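Local coordinates for prolyl-tRNA synthetase (Naegleria fowleri, PDB 6UYH), which probably charges tRNA(Pro) with proline in an ATP-dependent reaction, as class II prolyl-tRNA synthetases do, and is held here with halofuginone and the ATP analogue AMPPNP, at residues T225-A228 against A233-G236; P202-T207 against K411-R416; H155-I160 against M279-G284; K192-E197 against W269-R274. All coordinates share one frame; numbering follows the deposited sequence.

Contact 1: residues T225-A228 against A233-G236; sequences TFIA and AVQG. With ANP (phosphoaminophosphonic acid-adenylate ester), chain C.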
# COMPACT_ATOMS: atom_id res chain seq x y z
N THR A 225 23.22 5.39 -9.19
CA THR A 225 23.04 6.82 -9.06
C THR A 225 24.22 7.39 -8.30
O THR A 225 25.03 6.65 -7.73
CB THR A 225 21.73 7.18 -8.34
OG1 THR A 225 21.76 6.67 -7.01
CG2 THR A 225 20.50 6.58 -9.08
N PHE A 226 24.34 8.72 -8.31
CA PHE A 226 25.56 9.36 -7.84
C PHE A 226 25.25 10.58 -6.99
O PHE A 226 24.47 11.45 -7.39
CB PHE A 226 26.44 9.78 -9.02
CG PHE A 226 27.72 10.46 -8.63
CD1 PHE A 226 28.71 9.77 -7.93
CD2 PHE A 226 27.95 11.78 -8.98
CE1 PHE A 226 29.91 10.39 -7.58
CE2 PHE A 226 29.17 12.41 -8.64
CZ PHE A 226 30.14 11.70 -7.94
N ILE A 227 25.89 10.66 -5.82
CA ILE A 227 25.73 11.79 -4.91
C ILE A 227 26.98 12.65 -5.05
O ILE A 227 28.04 12.33 -4.51
CB ILE A 227 25.52 11.34 -3.46
CG1 ILE A 227 24.41 10.27 -3.40
CG2 ILE A 227 25.17 12.55 -2.56
CD1 ILE A 227 23.07 10.67 -4.05
N ALA A 228 26.85 13.79 -5.74
CA ALA A 228 28.02 14.62 -6.05
C ALA A 228 28.65 15.24 -4.80
O ALA A 228 29.87 15.46 -4.78
CB ALA A 228 27.62 15.73 -7.03
N ALA A 233 28.36 6.69 -4.86
CA ALA A 233 27.30 6.06 -5.63
C ALA A 233 26.25 5.48 -4.70
O ALA A 233 26.52 5.17 -3.53
CB ALA A 233 27.88 4.97 -6.53
N VAL A 234 25.03 5.36 -5.22
CA VAL A 234 23.94 4.68 -4.52
C VAL A 234 23.34 3.66 -5.48
O VAL A 234 22.92 4.02 -6.59
CB VAL A 234 22.86 5.67 -4.04
CG1 VAL A 234 21.65 4.91 -3.48
CG2 VAL A 234 23.42 6.63 -3.00
N GLN A 235 23.29 2.40 -5.05
CA GLN A 235 22.64 1.35 -5.83
C GLN A 235 21.14 1.61 -5.83
O GLN A 235 20.47 1.49 -4.79
CB GLN A 235 23.00 -0.01 -5.25
CG GLN A 235 24.43 -0.47 -5.55
CD GLN A 235 25.52 0.40 -4.90
OE1 GLN A 235 25.58 0.53 -3.67
NE2 GLN A 235 26.38 1.01 -5.72
N GLY A 236 20.59 1.99 -6.99
CA GLY A 236 19.27 2.59 -7.02
C GLY A 236 18.10 1.65 -7.20
O GLY A 236 16.96 2.06 -6.97
PG ANP C . 22.63 -2.89 -0.31
O1G ANP C . 24.07 -3.00 -0.54
O2G ANP C . 22.32 -3.44 1.14
O3G ANP C . 22.27 -1.36 -0.45
PB ANP C . 20.94 -5.16 -1.31
O1B ANP C . 21.57 -6.22 -2.08
O2B ANP C . 20.83 -5.59 0.19
N3B ANP C . 21.76 -3.73 -1.42
PA ANP C . 18.36 -5.74 -2.47
O1A ANP C . 18.74 -6.29 -3.79
O2A ANP C . 18.04 -6.83 -1.51
O3A ANP C . 19.52 -4.85 -1.84
O5' ANP C . 17.12 -4.71 -2.48
C5' ANP C . 16.48 -4.10 -3.62
C4' ANP C . 16.72 -2.62 -3.54
O4' ANP C . 16.21 -2.11 -2.28
C3' ANP C . 18.19 -2.25 -3.54
O3' ANP C . 18.68 -2.15 -4.87
C2' ANP C . 18.20 -0.90 -2.82
O2' ANP C . 18.03 0.16 -3.75
C1' ANP C . 17.01 -1.02 -1.84
N9 ANP C . 17.41 -1.27 -0.46
C8 ANP C . 18.18 -2.30 0.01
N7 ANP C . 18.37 -2.27 1.31
C5 ANP C . 17.67 -1.14 1.72
C6 ANP C . 17.48 -0.56 2.99
N6 ANP C . 17.95 -1.08 4.12
N1 ANP C . 16.76 0.58 3.04
C2 ANP C . 16.25 1.08 1.91
N3 ANP C . 16.34 0.60 0.67
C4 ANP C . 17.08 -0.51 0.64

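Contact 2: residues P202-T207 against K411-R416; sequences PVIKGT and KEMNER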
# COMPACT_ATOMS: atom_id res chain seq x y z
N PRO A 202 19.73 11.16 -12.85
CA PRO A 202 20.31 10.35 -13.92
C PRO A 202 20.87 9.04 -13.39
O PRO A 202 21.28 8.94 -12.23
CB PRO A 202 21.44 11.25 -14.46
CG PRO A 202 21.90 12.01 -13.25
CD PRO A 202 20.62 12.27 -12.45
N VAL A 203 20.88 8.02 -14.25
CA VAL A 203 21.30 6.69 -13.85
C VAL A 203 22.31 6.15 -14.85
O VAL A 203 22.42 6.62 -15.99
CB VAL A 203 20.13 5.67 -13.72
CG1 VAL A 203 19.05 6.17 -12.78
CG2 VAL A 203 19.57 5.32 -15.08
N ILE A 204 23.04 5.13 -14.41
CA ILE A 204 23.91 4.33 -15.27
C ILE A 204 23.49 2.88 -15.12
O ILE A 204 23.48 2.35 -14.00
CB ILE A 204 25.39 4.49 -14.91
CG1 ILE A 204 25.83 5.94 -15.07
CG2 ILE A 204 26.23 3.59 -15.80
CD1 ILE A 204 27.20 6.21 -14.48
N LYS A 205 23.14 2.24 -16.23
CA LYS A 205 22.77 0.83 -16.22
C LYS A 205 24.01 -0.04 -16.30
O LYS A 205 24.90 0.22 -17.10
CB LYS A 205 21.86 0.50 -17.41
CG LYS A 205 20.48 1.10 -17.37
CD LYS A 205 19.80 0.80 -18.70
CE LYS A 205 18.33 1.26 -18.71
NZ LYS A 205 17.75 1.01 -20.06
N GLY A 206 24.03 -1.12 -15.53
CA GLY A 206 25.15 -2.03 -15.63
C GLY A 206 24.80 -3.36 -15.00
O GLY A 206 23.73 -3.53 -14.42
N THR A 207 25.72 -4.31 -15.15
CA THR A 207 25.62 -5.57 -14.43
C THR A 207 26.54 -5.52 -13.21
O THR A 207 27.60 -4.91 -13.25
CB THR A 207 26.02 -6.75 -15.32
OG1 THR A 207 27.36 -6.54 -15.79
CG2 THR A 207 25.11 -6.84 -16.53
N LYS A 411 25.05 16.33 -15.98
CA LYS A 411 26.33 16.98 -16.28
C LYS A 411 27.30 16.84 -15.11
O LYS A 411 28.48 16.52 -15.31
CB LYS A 411 26.09 18.45 -16.63
CG LYS A 411 27.33 19.28 -16.91
CD LYS A 411 26.91 20.72 -17.20
CE LYS A 411 27.97 21.73 -16.81
NZ LYS A 411 29.19 21.58 -17.63
N GLU A 412 26.81 17.06 -13.89
CA GLU A 412 27.65 16.84 -12.71
C GLU A 412 28.14 15.40 -12.65
O GLU A 412 29.32 15.14 -12.41
CB GLU A 412 26.88 17.18 -11.43
CG GLU A 412 26.53 18.65 -11.27
CD GLU A 412 25.86 18.94 -9.93
OE1 GLU A 412 26.04 18.14 -8.99
OE2 GLU A 412 25.16 19.97 -9.82
N MET A 413 27.24 14.43 -12.85
CA MET A 413 27.64 13.03 -12.75
C MET A 413 28.71 12.68 -13.77
O MET A 413 29.73 12.07 -13.44
CB MET A 413 26.42 12.12 -12.91
CG MET A 413 26.79 10.63 -12.80
SD MET A 413 25.36 9.54 -12.80
CE MET A 413 24.89 9.67 -14.51
N ASN A 414 28.50 13.09 -15.03
CA ASN A 414 29.42 12.71 -16.10
C ASN A 414 30.79 13.35 -15.90
O ASN A 414 31.82 12.73 -16.21
CB ASN A 414 28.85 13.09 -17.46
CG ASN A 414 27.76 12.14 -17.92
OD1 ASN A 414 27.78 10.96 -17.58
ND2 ASN A 414 26.80 12.66 -18.70
N GLU A 415 30.82 14.59 -15.40
CA GLU A 415 32.09 15.24 -15.07
C GLU A 415 32.85 14.51 -13.98
O GLU A 415 34.07 14.71 -13.85
CB GLU A 415 31.85 16.68 -14.62
CG GLU A 415 31.45 17.66 -15.72
CD GLU A 415 30.97 19.00 -15.17
OE1 GLU A 415 30.63 19.09 -13.97
OE2 GLU A 415 30.93 19.97 -15.95
N ARG A 416 32.17 13.68 -13.19
CA ARG A 416 32.77 13.01 -12.04
C ARG A 416 33.00 11.53 -12.30
O ARG A 416 33.19 10.76 -11.36
CB ARG A 416 31.90 13.20 -10.80
CG ARG A 416 31.66 14.65 -10.45
CD ARG A 416 32.81 15.24 -9.68
NE ARG A 416 32.82 14.76 -8.30
CZ ARG A 416 32.06 15.29 -7.33
NH1 ARG A 416 31.25 16.30 -7.61
NH2 ARG A 416 32.12 14.80 -6.10

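Contact 3: residues H155-I160 against M279-G284; sequences HAVPFI and MIMVHG. With ANP (phosphoaminophosphonic acid-adenylate ester), chain C.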
# COMPACT_ATOMS: atom_id res chain seq x y z
N HIS A 155 25.42 1.55 9.76
CA HIS A 155 24.71 2.71 10.30
C HIS A 155 23.50 3.06 9.44
O HIS A 155 23.60 3.13 8.21
CB HIS A 155 25.66 3.90 10.38
CG HIS A 155 25.20 5.01 11.27
ND1 HIS A 155 24.36 6.02 10.83
CD2 HIS A 155 25.47 5.28 12.56
CE1 HIS A 155 24.13 6.86 11.82
NE2 HIS A 155 24.79 6.44 12.89
N ALA A 156 22.35 3.29 10.08
CA ALA A 156 21.15 3.62 9.34
C ALA A 156 21.26 5.02 8.74
O ALA A 156 21.94 5.90 9.27
CB ALA A 156 19.91 3.51 10.23
N VAL A 157 20.63 5.20 7.58
CA VAL A 157 20.60 6.47 6.87
C VAL A 157 19.15 6.71 6.44
O VAL A 157 18.57 5.87 5.76
CB VAL A 157 21.53 6.51 5.65
CG1 VAL A 157 21.42 7.85 4.91
CG2 VAL A 157 22.98 6.25 6.07
N PRO A 158 18.52 7.82 6.84
CA PRO A 158 17.14 8.06 6.43
C PRO A 158 16.98 7.84 4.93
O PRO A 158 17.80 8.29 4.13
CB PRO A 158 16.90 9.52 6.82
CG PRO A 158 17.80 9.71 8.03
CD PRO A 158 19.05 8.90 7.71
N PHE A 159 15.94 7.08 4.57
CA PHE A 159 15.59 6.65 3.22
C PHE A 159 16.60 5.68 2.61
O PHE A 159 16.20 4.62 2.12
CB PHE A 159 15.40 7.84 2.27
CG PHE A 159 14.35 8.81 2.71
CD1 PHE A 159 13.02 8.41 2.85
CD2 PHE A 159 14.68 10.12 2.99
CE1 PHE A 159 12.04 9.31 3.27
CE2 PHE A 159 13.71 11.03 3.39
CZ PHE A 159 12.38 10.63 3.53
N ILE A 160 17.91 6.00 2.65
CA ILE A 160 18.89 5.20 1.92
C ILE A 160 19.04 3.81 2.52
O ILE A 160 19.20 2.82 1.79
CB ILE A 160 20.26 5.91 1.89
CG1 ILE A 160 20.14 7.29 1.24
CG2 ILE A 160 21.29 5.03 1.18
CD1 ILE A 160 19.80 7.25 -0.24
N MET A 279 16.81 11.26 -4.41
CA MET A 279 16.18 12.48 -4.91
C MET A 279 16.59 13.69 -4.08
O MET A 279 16.98 14.73 -4.62
CB MET A 279 14.66 12.30 -4.88
CG MET A 279 13.88 13.50 -5.44
SD MET A 279 12.12 13.36 -5.03
CE MET A 279 12.11 13.69 -3.26
N ILE A 280 16.54 13.55 -2.75
CA ILE A 280 16.84 14.66 -1.86
C ILE A 280 18.34 14.99 -1.88
O ILE A 280 18.73 16.15 -1.97
CB ILE A 280 16.35 14.34 -0.44
CG1 ILE A 280 14.83 14.19 -0.45
CG2 ILE A 280 16.84 15.41 0.54
CD1 ILE A 280 14.27 13.68 0.88
N MET A 281 19.20 13.96 -1.79
CA MET A 281 20.63 14.22 -1.79
C MET A 281 21.10 14.84 -3.10
O MET A 281 22.05 15.64 -3.10
CB MET A 281 21.42 12.93 -1.51
CG MET A 281 21.31 12.45 -0.07
SD MET A 281 22.24 10.90 0.16
CE MET A 281 21.97 10.65 1.91
N VAL A 282 20.48 14.47 -4.22
CA VAL A 282 20.89 15.02 -5.51
C VAL A 282 20.41 16.47 -5.64
O VAL A 282 21.20 17.36 -5.98
CB VAL A 282 20.38 14.14 -6.67
CG1 VAL A 282 20.62 14.83 -8.01
CG2 VAL A 282 21.07 12.77 -6.66
N HIS A 283 19.14 16.73 -5.35
CA HIS A 283 18.52 18.01 -5.72
C HIS A 283 18.41 19.03 -4.59
O HIS A 283 18.25 20.22 -4.88
CB HIS A 283 17.11 17.80 -6.27
CG HIS A 283 17.06 16.98 -7.51
ND1 HIS A 283 17.78 17.29 -8.64
CD2 HIS A 283 16.32 15.89 -7.83
CE1 HIS A 283 17.52 16.41 -9.59
NE2 HIS A 283 16.63 15.54 -9.12
N GLY A 284 18.44 18.62 -3.33
CA GLY A 284 18.31 19.59 -2.24
C GLY A 284 19.42 20.62 -2.25
O GLY A 284 20.53 20.37 -2.75
PG ANP C . 22.63 -2.89 -0.31
O1G ANP C . 24.07 -3.00 -0.54
O2G ANP C . 22.32 -3.44 1.14
O3G ANP C . 22.27 -1.36 -0.45
PB ANP C . 20.94 -5.16 -1.31
O1B ANP C . 21.57 -6.22 -2.08
O2B ANP C . 20.83 -5.59 0.19
N3B ANP C . 21.76 -3.73 -1.42
PA ANP C . 18.36 -5.74 -2.47
O1A ANP C . 18.74 -6.29 -3.79
O2A ANP C . 18.04 -6.83 -1.51
O3A ANP C . 19.52 -4.85 -1.84
O5' ANP C . 17.12 -4.71 -2.48
C5' ANP C . 16.48 -4.10 -3.62
C4' ANP C . 16.72 -2.62 -3.54
O4' ANP C . 16.21 -2.11 -2.28
C3' ANP C . 18.19 -2.25 -3.54
O3' ANP C . 18.68 -2.15 -4.87
C2' ANP C . 18.20 -0.90 -2.82
O2' ANP C . 18.03 0.16 -3.75
C1' ANP C . 17.01 -1.02 -1.84
N9 ANP C . 17.41 -1.27 -0.46
C8 ANP C . 18.18 -2.30 0.01
N7 ANP C . 18.37 -2.27 1.31
C5 ANP C . 17.67 -1.14 1.72
C6 ANP C . 17.48 -0.56 2.99
N6 ANP C . 17.95 -1.08 4.12
N1 ANP C . 16.76 0.58 3.04
C2 ANP C . 16.25 1.08 1.91
N3 ANP C . 16.34 0.60 0.67
C4 ANP C . 17.08 -0.51 0.64

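Contact 4: residues K192-E197 against W269-R274; sequences KRVYEE and WGLSTR. With ANP (phosphoaminophosphonic acid-adenylate ester), chain C; HFG (7-bromo-6-chloro-3-{3-[(2R,3S)-3-hydroxypiperidin-2-yl]-2-oxopropyl}quinazolin-4(3H)-one), chain D.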
# COMPACT_ATOMS: atom_id res chain seq x y z
N LYS A 192 15.08 3.01 -14.71
CA LYS A 192 15.68 4.22 -15.26
C LYS A 192 14.62 5.31 -15.45
O LYS A 192 14.86 6.48 -15.14
CB LYS A 192 16.39 3.90 -16.58
CG LYS A 192 16.90 5.10 -17.37
CD LYS A 192 15.88 5.53 -18.41
CE LYS A 192 16.51 6.28 -19.57
NZ LYS A 192 15.47 6.48 -20.61
N ARG A 193 13.44 4.94 -15.95
CA ARG A 193 12.40 5.94 -16.17
C ARG A 193 11.88 6.52 -14.86
O ARG A 193 11.55 7.71 -14.79
CB ARG A 193 11.26 5.35 -16.99
CG ARG A 193 11.70 4.94 -18.39
CD ARG A 193 10.51 4.43 -19.20
NE ARG A 193 9.50 5.47 -19.34
CZ ARG A 193 8.21 5.24 -19.58
NH1 ARG A 193 7.78 3.99 -19.72
NH2 ARG A 193 7.37 6.25 -19.67
N VAL A 194 11.76 5.70 -13.81
CA VAL A 194 11.36 6.24 -12.51
C VAL A 194 12.34 7.32 -12.07
O VAL A 194 11.96 8.44 -11.74
CB VAL A 194 11.26 5.14 -11.44
CG1 VAL A 194 11.10 5.77 -10.03
CG2 VAL A 194 10.09 4.18 -11.73
N TYR A 195 13.63 6.99 -12.07
CA TYR A 195 14.61 7.97 -11.62
C TYR A 195 14.63 9.20 -12.52
O TYR A 195 14.56 10.34 -12.03
CB TYR A 195 15.99 7.33 -11.55
CG TYR A 195 16.23 6.61 -10.25
CD1 TYR A 195 16.19 5.22 -10.17
CD2 TYR A 195 16.46 7.34 -9.08
CE1 TYR A 195 16.41 4.57 -8.96
CE2 TYR A 195 16.67 6.70 -7.87
CZ TYR A 195 16.65 5.32 -7.81
OH TYR A 195 16.86 4.70 -6.60
N GLU A 196 14.67 9.00 -13.84
CA GLU A 196 14.90 10.14 -14.73
C GLU A 196 13.61 10.93 -14.98
O GLU A 196 13.61 12.16 -14.90
CB GLU A 196 15.53 9.67 -16.04
CG GLU A 196 16.96 9.10 -15.80
CD GLU A 196 17.88 9.18 -17.00
OE1 GLU A 196 17.44 9.64 -18.07
OE2 GLU A 196 19.05 8.77 -16.85
N GLU A 197 12.50 10.24 -15.27
CA GLU A 197 11.28 10.93 -15.66
C GLU A 197 10.47 11.43 -14.46
O GLU A 197 9.78 12.45 -14.57
CB GLU A 197 10.41 10.03 -16.54
CG GLU A 197 11.03 9.73 -17.90
CD GLU A 197 10.23 8.72 -18.73
OE1 GLU A 197 10.84 8.10 -19.63
OE2 GLU A 197 9.01 8.54 -18.49
N TRP A 269 12.96 -8.55 -9.01
CA TRP A 269 13.40 -7.18 -9.19
C TRP A 269 12.74 -6.32 -8.11
O TRP A 269 11.59 -6.57 -7.75
CB TRP A 269 13.07 -6.65 -10.60
CG TRP A 269 11.92 -7.37 -11.33
CD1 TRP A 269 12.02 -8.51 -12.10
CD2 TRP A 269 10.54 -6.97 -11.39
NE1 TRP A 269 10.78 -8.85 -12.61
CE2 TRP A 269 9.86 -7.92 -12.19
CE3 TRP A 269 9.81 -5.90 -10.84
CZ2 TRP A 269 8.48 -7.84 -12.46
CZ3 TRP A 269 8.43 -5.83 -11.11
CH2 TRP A 269 7.79 -6.79 -11.90
N GLY A 270 13.48 -5.35 -7.59
CA GLY A 270 12.94 -4.51 -6.53
C GLY A 270 13.45 -3.09 -6.60
O GLY A 270 14.58 -2.83 -7.03
N LEU A 271 12.62 -2.17 -6.10
CA LEU A 271 12.89 -0.73 -6.04
C LEU A 271 12.27 -0.24 -4.74
O LEU A 271 11.13 -0.61 -4.44
CB LEU A 271 12.24 -0.02 -7.24
CG LEU A 271 12.39 1.50 -7.36
CD1 LEU A 271 13.74 1.83 -7.98
CD2 LEU A 271 11.25 2.09 -8.18
N SER A 272 13.00 0.57 -3.96
CA SER A 272 12.57 0.92 -2.59
C SER A 272 12.47 2.43 -2.38
O SER A 272 12.81 3.24 -3.26
CB SER A 272 13.54 0.36 -1.55
OG SER A 272 14.68 1.20 -1.47
N THR A 273 12.07 2.80 -1.16
CA THR A 273 12.05 4.19 -0.72
C THR A 273 13.44 4.81 -0.61
O THR A 273 13.55 6.00 -0.31
CB THR A 273 11.29 4.30 0.62
OG1 THR A 273 11.64 3.22 1.49
CG2 THR A 273 9.77 4.29 0.35
N ARG A 274 14.50 4.04 -0.87
CA ARG A 274 15.81 4.63 -1.11
C ARG A 274 15.74 5.70 -2.19
O ARG A 274 16.47 6.70 -2.13
CB ARG A 274 16.80 3.51 -1.50
CG ARG A 274 18.11 4.00 -2.10
CD ARG A 274 19.09 2.83 -2.29
NE ARG A 274 19.48 2.25 -1.01
CZ ARG A 274 20.36 1.28 -0.88
NH1 ARG A 274 20.96 0.79 -1.97
NH2 ARG A 274 20.64 0.80 0.33
PG ANP C . 22.63 -2.89 -0.31
O1G ANP C . 24.07 -3.00 -0.54
O2G ANP C . 22.32 -3.44 1.14
O3G ANP C . 22.27 -1.36 -0.45
PB ANP C . 20.94 -5.16 -1.31
O1B ANP C . 21.57 -6.22 -2.08
O2B ANP C . 20.83 -5.59 0.19
N3B ANP C . 21.76 -3.73 -1.42
PA ANP C . 18.36 -5.74 -2.47
O1A ANP C . 18.74 -6.29 -3.79
O2A ANP C . 18.04 -6.83 -1.51
O3A ANP C . 19.52 -4.85 -1.84
O5' ANP C . 17.12 -4.71 -2.48
C5' ANP C . 16.48 -4.10 -3.62
C4' ANP C . 16.72 -2.62 -3.54
O4' ANP C . 16.21 -2.11 -2.28
C3' ANP C . 18.19 -2.25 -3.54
O3' ANP C . 18.68 -2.15 -4.87
C2' ANP C . 18.20 -0.90 -2.82
O2' ANP C . 18.03 0.16 -3.75
C1' ANP C . 17.01 -1.02 -1.84
N9 ANP C . 17.41 -1.27 -0.46
C8 ANP C . 18.18 -2.30 0.01
N7 ANP C . 18.37 -2.27 1.31
C5 ANP C . 17.67 -1.14 1.72
C6 ANP C . 17.48 -0.56 2.99
N6 ANP C . 17.95 -1.08 4.12
N1 ANP C . 16.76 0.58 3.04
C2 ANP C . 16.25 1.08 1.91
N3 ANP C . 16.34 0.60 0.67
C4 ANP C . 17.08 -0.51 0.64
O4' HFG D . 16.38 -9.45 -1.63
C21 HFG D . 17.28 -9.85 -2.35
C3' HFG D . 17.04 -10.25 -3.79
C2' HFG D . 15.83 -9.59 -4.47
N1' HFG D . 14.55 -10.01 -3.89
C6' HFG D . 13.41 -9.50 -4.65
C5' HFG D . 13.41 -7.99 -4.70
C4' HFG D . 14.74 -7.47 -5.24
C39 HFG D . 15.91 -8.06 -4.47
O7' HFG D . 17.14 -7.63 -5.05
C1' HFG D . 18.72 -9.98 -1.82
N3 HFG D . 18.76 -10.09 -0.37
C4 HFG D . 18.27 -11.26 0.20
O11 HFG D . 17.87 -12.18 -0.49
C10 HFG D . 18.26 -11.24 1.67
C5 HFG D . 17.81 -12.35 2.39
C2 HFG D . 19.19 -9.04 0.39
N1 HFG D . 19.18 -8.97 1.67
C9 HFG D . 18.69 -10.09 2.35
C8 HFG D . 18.61 -10.04 3.74
C7 HFG D . 18.14 -11.14 4.43
BR1 HFG D . 17.95 -11.00 6.31
C6 HFG D . 17.77 -12.29 3.76
CL1 HFG D . 17.30 -13.72 4.64

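Contact 1: residues T225-A228 against A233-G236
Thr225 and Val234 face each other as an antiparallel hydrogen-bonded pair, with Phe226 and Ala233 next to them as a non-hydrogen-bonded pair, and the two short strands run at 147° to one another. Val234 N gives a 2.8 Å bond to Thr225 O. Going back, Thr225 N donates to Val234 O over 3.0 Å. Val234 O takes a second bond, 2.9 Å long, from Thr225 OG1, and the two donors of Thr225 come to it from opposite faces of the carbonyl plane. The hydroxyl gets there because Thr225 OG1 lies between the backbone N and the carbonyl carbon (chi1 63°), which also brings it to 3.3 Å from Val234 CB. Val234 CG2 also packs at a slant against Ile227 CG1 at 3.8 Å. One residue further along, Gln235 O accepts a 3.0 Å bond from the ribose O2' of AMPPNP, so the return strand of this beta hairpin forms part of the nucleotide pocket. The Thr225, Val234 and Ile227 side chains pack against helix 274-283, touching Val278, Arg274 and Met281, while Phe226 turns to Met413 of helix 391-415 and Ala233 to Leu476 of strand 474-479.

Contact 2: residues P202-T207 against K411-R416
Met413 reaches out from the last turns of its helix and lays its sulfur and methyl against Pro202 and Ile204. CG stands anti to the backbone N (chi1 -180°) and the chain stays extended as far as SD; the bend comes only at the last torsion, chi3 73°, which swings CE round to the proline and isoleucine. There Met413 CE meets Pro202 CB at 3.8 Å and Ile204 CG1 at 3.9 Å. The proline ring and the thioether run past one another head to tail, with Pro202 CG also close to CE, whereas Ile204 lies at a slant to the thioether and brings its CD1 within 4.2 Å of Met413 SD. This is where the C-terminal end of helix 391-415 meets the class II core: Pro202 and Ile204 belong to the segment that leads into and along strand 204-207, the neighbour of strand 219-227. The side-chain contacts are apolar. Pro202 also packs on Leu406 and Ala409 of the same helix, and Val203, whose CB points away from it, donates its backbone N to a hydrogen bond with Glu196 OE2 of helix 177-198.

Contact 3: residues H155-I160 against M279-G284
The loop between strands 140-149 and 164-174, which borders the adenine of AMPPNP, rests here on helix 274-283 through Phe159, Ile160 and Val157. Met281 reaches out from the helix. Its CG is anti to the carbonyl carbon (chi1 -72°) and the chain is extended from there on, with chi3 at 178°, so the methyl is carried straight out to the loop. Met281 CE then meets two branched side chains: Ile160 CG1 at 3.9 Å and Val157 CG1 at 4.1 Å, both crossing the methionine at a slant. One residue earlier on the helix, Ile280 sends CD1 to the ring of Phe159, touching CE2 at 3.7 Å and lying a little further from CD2; the isoleucine comes in nearly perpendicular to the phenylalanine side chain.

This is the motif 2 loop of the class II core, which borders the ATP site, and the backbone carbonyls of both Phe159 and Ile160 lie by the base. Ile160 O lies 3.4 Å from C2 of the adenine and Phe159 O 3.5 Å from the same carbon. Phe159 takes a positive phi of 67°, a local kink in the backbone. Beyond the two segments, Phe47 makes an edge-to-face pair with the Phe159 ring, and Tyr26 of helix 22-32 touches both Phe159 and Met281. Ile160 O also accepts a hydrogen bond from Arg274 NE, at the start of the same helix that carries Ile280 and Met281.

Contact 4: residues K192-E197 against W269-R274
Leu271 and Tyr195 join strand 261-272, which with helix 274-283 forms motif 3 of the class II core, to helix 177-198, and Leu271 is the side chain to follow. Its CB points to the helix, and CG, anti to the backbone N (chi1 179°), carries the fork onward to two neighbours. One branch, Leu271 CD1, sits 3.9 Å from Tyr195 CE1, where leucine and tyrosine pass one another heading opposite ways. The other, Leu271 CD2, meets Val194 CG1 at 4.1 Å, tip to tip. The Tyr195 hydroxyl passes on to a hydrogen bond with Gly236 O on strand 232-243. On the same helix, Arg193 grips Glu197, one turn along, side-on, NE to OE1 and NH2 to OE2.

While Leu271 looks to the helix, Ser272 turns the other way, to the nucleotide. Ser272 OG donates to adenine N3 of AMPPNP at 2.8 Å and accepts from Arg274 N at 2.9 Å, a capping bond where the chain turns into helix 274-283. Gly270 N lies 3.4 Å from C4' of the halofuginone piperidine. The guanidinium of Arg274 has the ribose C2' over one face and the gamma-phosphate at its edge, where NH1 and NH2 both donate to O3G, at 2.9 and 2.8 Å.

In the fold
Along the chain the first segments come in the order contact 3, contact 4, contact 2, contact 1; contact 1 lies nested inside the loops closed by the other three, and contact 4 inside that of contact 3. Contacts 1 and 4 share a sheet through neighbouring strands 232-243 and 261-272, with centres about 12 Å apart. Helix 274-283 begins where the strand of contact 4 ends and carries contact 3. Contacts 1, 3 and 4 all touch AMPPNP, and Arg274 hydrogen-bonds both Gln235 O and Ile160 O, linking the hairpin, the motif 2 loop and the strand-helix junction round the nucleotide. Contact 2, its centre about 8 Å from that of contact 1, brings helix 391-415 against the same core.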